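Local coordinates for protein BamaA.19900.a (PDB 6VZZ) that probably phosphorylates glucose to glucose 6-phosphate as a glucokinase of the actin-like ATPase clan, and binds beta-D-glucopyranose, at residues 23-28 / 52-57; 96-101 / 383-388; 152-157 / 161-166. All blocks are in the same frame, centred on the assembly; numbering follows the deposited sequence.

Contact 1. Residues 23-28 / 52-57; sequences KQWRVA and LARAED
Trp25 and Arg54 meet as two flat groups laid one on the other: the guanidinium plane lies 8° from that of the indole, with the centres of the two groups 3.9 Å apart. This is a flat cation-pi stack. The aliphatic part of the arginine joins in, since Arg54 CD stands 3.4 Å from the centroid of the five-membered ring of Trp25, almost on the ring normal, which makes a CH-pi contact. Trp25 NE1 and Arg54 NE approach to 3.2 Å, but both are donors, so this is a stacking distance and not a hydrogen bond. The arginine chain reaches this position because it bends at CG-CD (chi3 -63°), turning the guanidinium along the indole face. The stack joins helix 16-25 to the end of strand 47-54, in the five-stranded sheet of the actin-like ATPase fold. Asp57, just past the strand, fixes the rotation of the guanidinium with a side-on, two-nitrogen grip: Arg54 NE donates to Asp57 OD2 at 3.0 Å, nearly straight at 174°, and Arg54 NH2 reaches Asp57 OD1 at 2.9 Å, more bent. Asp57 OD2 also accepts from the backbone N of Arg54, so two donors hold it from one face of the carboxylate. Glu56 OE2 sits over the guanidinium face opposite Trp25, 3.6 Å from Arg54 NH1, and contributes charge without a directed bond. Farther along the indole, Leu52 CB packs against Trp25 CZ3 at 3.8 Å, and the carbonyl O of Leu52 lies at the ring edge beside CH2.

Contact 2. Residues 96-101 / 383-388; sequences GACLAG and HGALYV
Cys98 and Ala385 form the close centre of this contact, where the CA atoms of the two residues are 5.1 Å apart and these two residues bury the most area. Strand 96-101 and the helical segment 383-388 run at 143° to each other, and their axes approach to 6.8 Å, a spacing allowed by the small side chains between them. Cys98 CB faces the carbonyl O of Ala385, and the methyl CB of Ala385 lies against the strand backbone, 3.6 Å from Cys98 O. With SG anti to the backbone N (chi1 173°), the cysteine sulfur is directed along the strand toward Ala100, where it still touches Ala385 CB at 3.8 Å and Val388 CB at 3.9 Å. No hydrogen bond crosses the interface. Packing slackens at Ala100, whose CB is 4.4 Å from Ala385 CB. Val388 is partly exposed and contributes much less buried area than Ala385; Tyr387, one residue earlier, points away from the strand and is exposed. The strand lies between strands 37-43 and 141-145, parallel to both, and Ile144 of the latter touches Cys98 and Ala100. Helix 380-389 packs on this sheet, while Tyr152 of helix 146-159 meets Val388.

Contact 3. Residues 152-157 / 161-166; sequences YGVSSM and DALDQC
The backbone turns back on itself at the end of helix 146-159, where Ala162 N donates to Met157 O at 2.8 Å and 161°. Asp161, with positive phi (55°), makes the reversal possible; its own N is 3.2 Å from Met157 O, but the angle is too poor for a bond. Beyond the turn, Leu163 swings its branched end over the helix: CD2 touches Val154 CG1 at 4.0 Å and Met157 CB at 4.1 Å, so one methyl bridges two residues a helical turn apart. Val154 presents CG1 because that branch is anti to its backbone N (chi1 171°), and the two side chains cross at a slant. Met157 extends beyond CG and brings SD to 4.0 Å from Cys166 SG, a sulfur-sulfur van der Waals contact just past the short 3-10 segment 163-165. Leu181 touches both Val154 and Leu163, while Leu380 of helix 380-389 packs on Val154 and Met157. The Asp161 N to Asn158 O and Ala162 N to Met157 O pairs, with Asp161 as the C-prime residue, define a Schellman motif that ends the helix and redirects the chain toward strand 167-171.

In the fold
From the N terminus, contact 1 closes first, bringing helix 16-25 onto the end of strand 47-54 after 23 residues that hold strand 37-43 and the first part of strand 47-54. Contact 2 opens later, at strand 96-101, and closes only at helix 380-389 near the C terminus, spanning most of the chain. Contact 3 is local, with three residues between its segments, and falls within that long span. Contacts 1 and 2 reach the same five-stranded sheet and touch where Ala53 meets Leu386. Contacts 2 and 3 touch where helix 146-159 packs on helix 380-389, through Tyr152 and Met157. Contacts 1 and 3 do not touch, their nearest atoms being about 9 Å apart.

Contact 1. Residues 23-28 / 52-57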
# COMPACT_ATOMS: atom_id res chain seq x y z
N LYS A 23 29.54 -11.80 -32.23
CA LYS A 23 30.71 -12.50 -32.74
C LYS A 23 31.86 -12.43 -31.74
O LYS A 23 32.57 -13.42 -31.53
CB LYS A 23 31.15 -11.94 -34.09
CG LYS A 23 30.13 -12.09 -35.21
CD LYS A 23 30.73 -11.74 -36.57
CE LYS A 23 29.64 -11.54 -37.62
NZ LYS A 23 30.16 -11.74 -38.99
N GLN A 24 32.04 -11.28 -31.10
CA GLN A 24 33.09 -11.17 -30.09
C GLN A 24 32.78 -12.06 -28.88
O GLN A 24 33.70 -12.65 -28.29
CB GLN A 24 33.25 -9.71 -29.65
CG GLN A 24 33.86 -8.78 -30.72
CD GLN A 24 33.89 -7.31 -30.30
OE1 GLN A 24 32.89 -6.76 -29.81
NE2 GLN A 24 35.04 -6.66 -30.48
N TRP A 25 31.51 -12.18 -28.51
CA TRP A 25 31.14 -12.93 -27.32
C TRP A 25 31.45 -14.42 -27.46
O TRP A 25 31.95 -15.05 -26.52
CB TRP A 25 29.66 -12.75 -27.01
CG TRP A 25 29.32 -11.50 -26.29
CD1 TRP A 25 30.13 -10.41 -26.11
CD2 TRP A 25 28.09 -11.19 -25.64
NE1 TRP A 25 29.47 -9.45 -25.38
CE2 TRP A 25 28.21 -9.90 -25.09
CE3 TRP A 25 26.88 -11.88 -25.48
CZ2 TRP A 25 27.18 -9.28 -24.38
CZ3 TRP A 25 25.85 -11.27 -24.78
CH2 TRP A 25 26.01 -9.98 -24.24
N ARG A 26 31.15 -15.00 -28.62
CA ARG A 26 31.10 -16.44 -28.76
C ARG A 26 32.47 -17.11 -28.79
O ARG A 26 32.52 -18.35 -28.71
CB ARG A 26 30.32 -16.80 -30.02
CG ARG A 26 31.02 -16.39 -31.29
CD ARG A 26 30.08 -16.53 -32.44
NE ARG A 26 30.74 -16.38 -33.73
CZ ARG A 26 30.11 -15.98 -34.83
NH1 ARG A 26 28.82 -15.68 -34.77
NH2 ARG A 26 30.78 -15.86 -35.97
N VAL A 27 33.57 -16.36 -28.92
CA VAL A 27 34.88 -17.00 -28.82
C VAL A 27 35.05 -17.64 -27.46
O VAL A 27 35.78 -18.63 -27.32
CB VAL A 27 36.02 -16.00 -29.11
CG1 VAL A 27 35.93 -15.47 -30.55
CG2 VAL A 27 36.01 -14.86 -28.09
N ALA A 28 34.38 -17.11 -26.43
CA ALA A 28 34.52 -17.63 -25.08
C ALA A 28 33.86 -18.98 -24.89
O ALA A 28 34.10 -19.63 -23.86
CB ALA A 28 33.94 -16.62 -24.08
N LEU A 52 20.55 -9.02 -23.72
CA LEU A 52 21.43 -10.06 -23.23
C LEU A 52 22.55 -9.43 -22.41
O LEU A 52 22.96 -8.29 -22.65
CB LEU A 52 22.05 -10.86 -24.38
CG LEU A 52 21.12 -11.31 -25.50
CD1 LEU A 52 21.96 -11.96 -26.59
CD2 LEU A 52 20.04 -12.26 -24.99
N ALA A 53 23.03 -10.19 -21.43
CA ALA A 53 24.21 -9.80 -20.67
C ALA A 53 24.97 -11.06 -20.27
O ALA A 53 24.36 -12.06 -19.90
CB ALA A 53 23.85 -8.97 -19.44
N ARG A 54 26.29 -11.00 -20.38
CA ARG A 54 27.11 -12.13 -19.97
C ARG A 54 27.23 -12.15 -18.45
O ARG A 54 26.86 -11.20 -17.76
CB ARG A 54 28.49 -12.07 -20.62
CG ARG A 54 28.48 -12.18 -22.14
CD ARG A 54 29.83 -11.83 -22.72
NE ARG A 54 30.19 -10.45 -22.43
CZ ARG A 54 31.39 -9.92 -22.66
NH1 ARG A 54 32.35 -10.66 -23.20
NH2 ARG A 54 31.62 -8.65 -22.36
N ALA A 55 27.78 -13.25 -17.94
CA ALA A 55 27.95 -13.40 -16.49
C ALA A 55 28.77 -12.25 -15.90
O ALA A 55 28.49 -11.81 -14.78
CB ALA A 55 28.61 -14.74 -16.19
N GLU A 56 29.77 -11.76 -16.63
CA GLU A 56 30.68 -10.75 -16.10
C GLU A 56 30.24 -9.31 -16.40
O GLU A 56 30.79 -8.38 -15.80
CB GLU A 56 32.09 -10.96 -16.65
CG GLU A 56 32.24 -10.73 -18.14
CD GLU A 56 32.07 -12.00 -18.96
OE1 GLU A 56 31.23 -12.85 -18.59
OE2 GLU A 56 32.79 -12.14 -19.97
N ASP A 57 29.30 -9.11 -17.32
CA ASP A 57 28.71 -7.79 -17.55
C ASP A 57 27.80 -7.47 -16.37
O ASP A 57 26.65 -7.92 -16.32
CB ASP A 57 27.92 -7.76 -18.85
CG ASP A 57 28.76 -8.12 -20.05
OD1 ASP A 57 29.99 -7.88 -20.03
OD2 ASP A 57 28.18 -8.64 -21.03

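Contact 2. Residues 96-101 / 383-388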
# COMPACT_ATOMS: atom_id res chain seq x y z
N GLY A 96 19.92 -18.42 -18.37
CA GLY A 96 18.90 -17.91 -17.49
C GLY A 96 18.13 -16.78 -18.14
O GLY A 96 18.66 -16.08 -19.00
N ALA A 97 16.87 -16.59 -17.74
CA ALA A 97 16.05 -15.56 -18.36
C ALA A 97 15.07 -15.02 -17.34
O ALA A 97 14.64 -15.73 -16.42
CB ALA A 97 15.30 -16.09 -19.59
N CYS A 98 14.75 -13.74 -17.48
CA CYS A 98 13.71 -13.11 -16.68
C CYS A 98 12.94 -12.14 -17.55
O CYS A 98 13.54 -11.32 -18.26
CB CYS A 98 14.30 -12.37 -15.48
SG CYS A 98 13.05 -11.42 -14.59
N LEU A 99 11.61 -12.24 -17.51
CA LEU A 99 10.72 -11.35 -18.25
C LEU A 99 9.98 -10.46 -17.26
O LEU A 99 9.22 -10.96 -16.42
CB LEU A 99 9.73 -12.14 -19.09
CG LEU A 99 10.36 -13.12 -20.08
CD1 LEU A 99 10.30 -14.51 -19.52
CD2 LEU A 99 9.66 -13.05 -21.42
N ALA A 100 10.21 -9.15 -17.35
CA ALA A 100 9.52 -8.17 -16.52
C ALA A 100 8.38 -7.60 -17.35
O ALA A 100 8.61 -6.85 -18.31
CB ALA A 100 10.47 -7.07 -16.05
N GLY A 101 7.15 -7.96 -17.00
CA GLY A 101 6.00 -7.60 -17.80
C GLY A 101 5.01 -6.69 -17.10
O GLY A 101 4.92 -6.68 -15.87
N HIS A 383 17.73 -3.90 -16.56
CA HIS A 383 18.73 -4.15 -15.53
C HIS A 383 18.17 -5.05 -14.44
O HIS A 383 18.83 -6.02 -14.03
CB HIS A 383 19.22 -2.83 -14.92
CG HIS A 383 20.24 -2.11 -15.76
ND1 HIS A 383 19.92 -1.05 -16.57
CD2 HIS A 383 21.57 -2.31 -15.90
CE1 HIS A 383 21.01 -0.61 -17.18
NE2 HIS A 383 22.02 -1.36 -16.79
N GLY A 384 16.96 -4.76 -13.98
CA GLY A 384 16.34 -5.57 -12.94
C GLY A 384 16.11 -7.00 -13.39
O GLY A 384 16.47 -7.95 -12.69
N ALA A 385 15.54 -7.16 -14.58
CA ALA A 385 15.31 -8.51 -15.10
C ALA A 385 16.61 -9.28 -15.22
O ALA A 385 16.66 -10.48 -14.93
CB ALA A 385 14.60 -8.44 -16.45
N LEU A 386 17.69 -8.60 -15.64
CA LEU A 386 18.96 -9.29 -15.78
C LEU A 386 19.58 -9.62 -14.42
O LEU A 386 20.31 -10.60 -14.30
CB LEU A 386 19.93 -8.46 -16.63
CG LEU A 386 19.65 -8.51 -18.13
CD1 LEU A 386 20.47 -7.47 -18.87
CD2 LEU A 386 19.95 -9.90 -18.68
N TYR A 387 19.28 -8.83 -13.40
CA TYR A 387 19.71 -9.19 -12.05
C TYR A 387 19.01 -10.47 -11.58
O TYR A 387 19.66 -11.38 -11.06
CB TYR A 387 19.44 -8.02 -11.11
CG TYR A 387 19.60 -8.36 -9.65
CD1 TYR A 387 20.87 -8.44 -9.07
CD2 TYR A 387 18.49 -8.57 -8.84
CE1 TYR A 387 21.02 -8.75 -7.73
CE2 TYR A 387 18.64 -8.88 -7.50
CZ TYR A 387 19.90 -8.97 -6.95
OH TYR A 387 20.04 -9.28 -5.62
N VAL A 388 17.70 -10.56 -11.79
CA VAL A 388 16.95 -11.76 -11.40
C VAL A 388 17.38 -12.97 -12.22
O VAL A 388 17.51 -14.08 -11.69
CB VAL A 388 15.45 -11.51 -11.54
CG1 VAL A 388 14.69 -12.79 -11.24
CG2 VAL A 388 15.00 -10.36 -10.63

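Contact 3. Residues 152-157 / 161-166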
# COMPACT_ATOMS: atom_id res chain seq x y z
N TYR A 152 14.50 -3.70 -8.75
CA TYR A 152 15.76 -4.43 -8.73
C TYR A 152 16.84 -3.66 -9.46
O TYR A 152 18.00 -3.64 -9.04
CB TYR A 152 15.58 -5.83 -9.33
CG TYR A 152 14.85 -6.78 -8.42
CD1 TYR A 152 15.44 -7.22 -7.23
CD2 TYR A 152 13.58 -7.24 -8.74
CE1 TYR A 152 14.77 -8.09 -6.39
CE2 TYR A 152 12.90 -8.10 -7.90
CZ TYR A 152 13.50 -8.53 -6.73
OH TYR A 152 12.83 -9.39 -5.90
N GLY A 153 16.47 -2.99 -10.56
CA GLY A 153 17.43 -2.13 -11.23
C GLY A 153 17.90 -1.00 -10.34
O GLY A 153 19.10 -0.72 -10.25
N VAL A 154 16.95 -0.33 -9.67
CA VAL A 154 17.30 0.76 -8.75
C VAL A 154 18.19 0.24 -7.64
O VAL A 154 19.25 0.81 -7.35
CB VAL A 154 16.04 1.42 -8.19
CG1 VAL A 154 16.41 2.39 -7.08
CG2 VAL A 154 15.27 2.13 -9.28
N SER A 155 17.77 -0.86 -7.00
CA SER A 155 18.55 -1.41 -5.89
C SER A 155 19.94 -1.80 -6.35
O SER A 155 20.93 -1.56 -5.64
CB SER A 155 17.82 -2.62 -5.30
OG SER A 155 18.60 -3.25 -4.30
N SER A 156 20.05 -2.39 -7.54
CA SER A 156 21.35 -2.74 -8.09
C SER A 156 22.23 -1.51 -8.26
O SER A 156 23.42 -1.53 -7.91
CB SER A 156 21.15 -3.47 -9.42
OG SER A 156 22.38 -3.60 -10.09
N MET A 157 21.67 -0.42 -8.78
CA MET A 157 22.47 0.78 -8.99
C MET A 157 22.78 1.48 -7.68
O MET A 157 23.85 2.11 -7.55
CB MET A 157 21.76 1.73 -9.94
CG MET A 157 21.59 1.16 -11.31
SD MET A 157 21.32 2.43 -12.53
CE MET A 157 21.55 1.46 -14.03
N ASP A 161 26.58 2.45 -5.97
CA ASP A 161 26.72 3.90 -5.79
C ASP A 161 26.65 4.65 -7.13
O ASP A 161 27.43 5.55 -7.41
CB ASP A 161 28.01 4.23 -5.04
CG ASP A 161 27.81 4.30 -3.53
OD1 ASP A 161 26.77 4.85 -3.10
OD2 ASP A 161 28.68 3.81 -2.77
N ALA A 162 25.66 4.26 -7.95
CA ALA A 162 25.54 4.78 -9.30
C ALA A 162 24.20 5.43 -9.60
O ALA A 162 23.98 5.84 -10.75
CB ALA A 162 25.79 3.65 -10.32
N LEU A 163 23.30 5.54 -8.62
CA LEU A 163 21.99 6.13 -8.90
C LEU A 163 22.11 7.58 -9.35
O LEU A 163 21.24 8.07 -10.08
CB LEU A 163 21.09 6.04 -7.67
CG LEU A 163 20.19 4.83 -7.50
CD1 LEU A 163 19.42 4.97 -6.21
CD2 LEU A 163 19.23 4.69 -8.67
N ASP A 164 23.17 8.28 -8.93
CA ASP A 164 23.33 9.68 -9.30
C ASP A 164 23.64 9.85 -10.78
O ASP A 164 23.62 10.99 -11.27
CB ASP A 164 24.42 10.34 -8.45
CG ASP A 164 25.80 9.76 -8.72
OD1 ASP A 164 25.93 8.54 -8.98
OD2 ASP A 164 26.78 10.54 -8.67
N GLN A 165 23.91 8.76 -11.50
CA GLN A 165 24.14 8.82 -12.93
C GLN A 165 22.84 8.96 -13.73
O GLN A 165 22.89 9.33 -14.91
CB GLN A 165 24.90 7.58 -13.40
CG GLN A 165 26.34 7.51 -12.89
CD GLN A 165 27.03 6.21 -13.27
OE1 GLN A 165 26.46 5.36 -13.96
NE2 GLN A 165 28.27 6.05 -12.82
N CYS A 166 21.69 8.67 -13.13
CA CYS A 166 20.44 8.82 -13.87
C CYS A 166 19.27 9.33 -13.03
O CYS A 166 18.16 9.40 -13.55
CB CYS A 166 20.07 7.50 -14.54
SG CYS A 166 19.99 6.12 -13.40